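Local structure of adenylyl-sulfate kinase 1, chloroplastic (Arabidopsis thaliana, 3UIE) at residues A[34-39]-A[127-132]. The protein phosphorylates adenosine 5'-phosphosulfate at the expense of ATP, giving the activated sulfate 3'-phosphoadenylyl sulfate in the chloroplast. Residues are numbered along the deposited sequence; the frame is centred on the assembly and turned at random.
Sequences SGSGKS and VFMDVP. With MG (magnesium ion), chain F; ANP (phosphoaminophosphonic acid-adenylate ester), chain E.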
loop_
_atom_site.group_PDB
_atom_site.type_symbol
_atom_site.label_atom_id
_atom_site.label_comp_id
_atom_site.label_asym_id
_atom_site.label_seq_id
_atom_site.Cartn_x
_atom_site.Cartn_y
_atom_site.Cartn_z
ATOM N N SER A 34 3.819 4.915 -22.858
ATOM C CA SER A 34 3.981 3.483 -23.021
ATOM C C SER A 34 5.237 3.218 -23.852
ATOM O O SER A 34 5.449 3.847 -24.895
ATOM C CB SER A 34 2.759 2.890 -23.732
ATOM O OG SER A 34 2.806 1.477 -23.719
ATOM N N GLY A 35 6.072 2.295 -23.390
ATOM C CA GLY A 35 7.271 1.914 -24.119
ATOM C C GLY A 35 8.481 2.792 -23.845
ATOM O O GLY A 35 9.541 2.573 -24.420
ATOM N N SER A 36 8.329 3.777 -22.959
ATOM C CA SER A 36 9.414 4.727 -22.683
ATOM C C SER A 36 10.491 4.125 -21.786
ATOM O O SER A 36 11.571 4.692 -21.633
ATOM C CB SER A 36 8.874 6.024 -22.067
ATOM O OG SER A 36 8.159 5.784 -20.871
ATOM N N GLY A 37 10.183 2.977 -21.189
ATOM C CA GLY A 37 11.133 2.248 -20.363
ATOM C C GLY A 37 10.981 2.445 -18.853
ATOM O O GLY A 37 11.945 2.262 -18.106
ATOM N N LYS A 38 9.779 2.798 -18.398
ATOM C CA LYS A 38 9.532 3.016 -16.974
ATOM C C LYS A 38 9.781 1.752 -16.128
ATOM O O LYS A 38 10.473 1.801 -15.106
ATOM C CB LYS A 38 8.099 3.519 -16.747
ATOM C CG LYS A 38 7.762 4.847 -17.433
ATOM C CD LYS A 38 6.278 5.177 -17.208
ATOM C CE LYS A 38 5.344 4.064 -17.697
ATOM N NZ LYS A 38 5.292 3.980 -19.201
ATOM N N SER A 39 9.221 0.626 -16.556
ATOM C CA SER A 39 9.337 -0.616 -15.785
ATOM C C SER A 39 10.771 -1.137 -15.790
ATOM O O SER A 39 11.268 -1.677 -14.787
ATOM C CB SER A 39 8.366 -1.684 -16.320
ATOM O OG SER A 39 7.035 -1.256 -16.088
ATOM N N VAL A 127 10.309 11.380 -11.812
ATOM C CA VAL A 127 11.297 10.914 -12.772
ATOM C C VAL A 127 10.637 10.785 -14.142
ATOM O O VAL A 127 9.702 10.010 -14.302
ATOM C CB VAL A 127 11.878 9.545 -12.331
ATOM C CG1 VAL A 127 12.847 9.008 -13.368
ATOM C CG2 VAL A 127 12.553 9.679 -10.968
ATOM N N PHE A 128 11.095 11.581 -15.115
ATOM C CA PHE A 128 10.482 11.602 -16.440
ATOM C C PHE A 128 11.306 10.751 -17.393
ATOM O O PHE A 128 12.492 11.016 -17.605
ATOM C CB PHE A 128 10.416 13.055 -16.963
ATOM C CG PHE A 128 9.796 13.205 -18.336
ATOM C CD1 PHE A 128 8.792 12.355 -18.778
ATOM C CD2 PHE A 128 10.229 14.215 -19.188
ATOM C CE1 PHE A 128 8.230 12.514 -20.038
ATOM C CE2 PHE A 128 9.677 14.371 -20.453
ATOM C CZ PHE A 128 8.674 13.516 -20.881
ATOM N N MET A 129 10.677 9.728 -17.973
ATOM C CA MET A 129 11.299 8.983 -19.055
ATOM C C MET A 129 11.105 9.771 -20.354
ATOM O O MET A 129 10.104 9.608 -21.062
ATOM C CB MET A 129 10.700 7.585 -19.176
ATOM C CG MET A 129 10.768 6.750 -17.873
ATOM S SD MET A 129 12.416 6.729 -17.115
ATOM C CE MET A 129 13.314 5.730 -18.302
ATOM N N ASP A 130 12.069 10.632 -20.651
ATOM C CA ASP A 130 11.969 11.580 -21.752
ATOM C C ASP A 130 12.330 10.907 -23.078
ATOM O O ASP A 130 13.367 11.193 -23.663
ATOM C CB ASP A 130 12.914 12.753 -21.471
ATOM C CG ASP A 130 12.756 13.896 -22.462
ATOM O OD1 ASP A 130 11.780 13.901 -23.247
ATOM O OD2 ASP A 130 13.622 14.795 -22.439
ATOM N N VAL A 131 11.459 10.016 -23.537
ATOM C CA VAL A 131 11.667 9.268 -24.761
ATOM C C VAL A 131 10.542 9.624 -25.718
ATOM O O VAL A 131 9.373 9.453 -25.394
ATOM C CB VAL A 131 11.639 7.750 -24.483
ATOM C CG1 VAL A 131 11.908 6.958 -25.761
ATOM C CG2 VAL A 131 12.654 7.400 -23.394
ATOM N N PRO A 132 10.894 10.127 -26.906
ATOM C CA PRO A 132 9.888 10.634 -27.845
ATOM C C PRO A 132 8.932 9.548 -28.327
ATOM O O PRO A 132 9.302 8.379 -28.392
ATOM C CB PRO A 132 10.731 11.171 -29.011
ATOM C CG PRO A 132 12.005 10.396 -28.951
ATOM C CD PRO A 132 12.247 10.095 -27.488
HETATM MG MG MG F . 5.675 -0.934 -17.838
HETATM P PG ANP E . 4.321 0.564 -20.330
HETATM O O1G ANP E . 3.300 0.120 -21.495
HETATM O O2G ANP E . 4.237 -0.543 -19.274
HETATM O O3G ANP E . 3.904 1.904 -19.771
HETATM P PB ANP E . 7.202 1.061 -20.047
HETATM O O1B ANP E . 7.302 0.192 -18.743
HETATM O O2B ANP E . 7.424 2.588 -19.934
HETATM N N3B ANP E . 5.882 0.494 -20.969
HETATM P PA ANP E . 9.236 -0.940 -20.635
HETATM O O1A ANP E . 8.367 -2.148 -20.629
HETATM O O2A ANP E . 10.086 -0.808 -19.414
HETATM O O3A ANP E . 8.326 0.306 -20.928
HETATM O "O5'" ANP E . 10.188 -0.939 -21.895
HETATM C "C5'" ANP E . 9.714 -1.071 -23.191
HETATM C "C4'" ANP E . 10.647 -1.640 -24.104
HETATM O "O4'" ANP E . 11.771 -0.729 -24.309
HETATM C "C3'" ANP E . 11.176 -2.862 -23.489
HETATM O "O3'" ANP E . 11.080 -3.934 -24.401
HETATM C "C2'" ANP E . 12.567 -2.584 -23.157
HETATM O "O2'" ANP E . 13.408 -3.636 -23.543
HETATM C "C1'" ANP E . 12.933 -1.370 -23.922
HETATM N N9 ANP E . 13.790 -0.506 -23.097
HETATM C C8 ANP E . 13.551 -0.214 -21.812
HETATM N N7 ANP E . 14.523 0.584 -21.392
HETATM C C5 ANP E . 15.384 0.792 -22.407
HETATM C C6 ANP E . 16.557 1.526 -22.510
HETATM N N6 ANP E . 17.061 2.252 -21.353
HETATM N N1 ANP E . 17.200 1.538 -23.686
HETATM C C2 ANP E . 16.720 0.855 -24.743
HETATM N N3 ANP E . 15.604 0.140 -24.674
HETATM C C4 ANP E . 14.916 0.091 -23.512
HETATM O O HOH W 1 4.941 0.644 -16.389
HETATM O O HOH W 2 6.408 -2.558 -18.778
HETATM O O HOH W 3 4.331 -2.208 -16.904
#
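Ser-36 and Met-129 meet in van der Waals contact, OG of the serine lying 3.5 Å from CB of the methionine; no hydrogen bond joins 34-39 to 127-132. That hydroxyl, tucked between its own backbone N and carbonyl carbon, is hydrogen-bonded to the carbonyl O of Leu-33, so it meets Met-129 without needing a polar partner there. Val-131 closes on the same serine: its CB faces Ser-36 CB, while CG2 touches Ser-36 O at 3.4 Å. Met-129 CG rests on Lys-38 CG, 3.6 Å away, and its CE reaches Gly-37 O. Met-129 also touches Val-30 and Leu-173 of the two flanking strands.

The polar contacts run to the nucleotide analogue. Lys-38 folds at chi3 and chi4 (-56° and -71°), which brings NZ between two phosphoryl groups, 2.6 Å from both O3G and O2B of ANP; NZ also bonds to Gly-32 O. Backbone N of Lys-38 reaches O2B as well, fairly straight at 159°, while the bonds from Gly-37 N are weak. A methionine in place of Lys-38 has no ammonium to share between O3G and O2B, and the charge on these phosphoryl groups would probably be less well balanced. Ser-34 OG donates to O1G of ANP at 2.7 Å.

Ser-39 OG binds magnesium at 2.2 Å, beside O2G and O1B of ANP and three waters, one of which donates to O1A; Asp-60 holds the same hydroxyl from the second shell. Together these features are those of a P-loop (Walker A) between strand 26-31 and helix 38-51, with Ser-36 to Lys-38 packed against the end of the neighbouring parallel strand 124-129 and the turn after it, in the APS kinase nucleotide site.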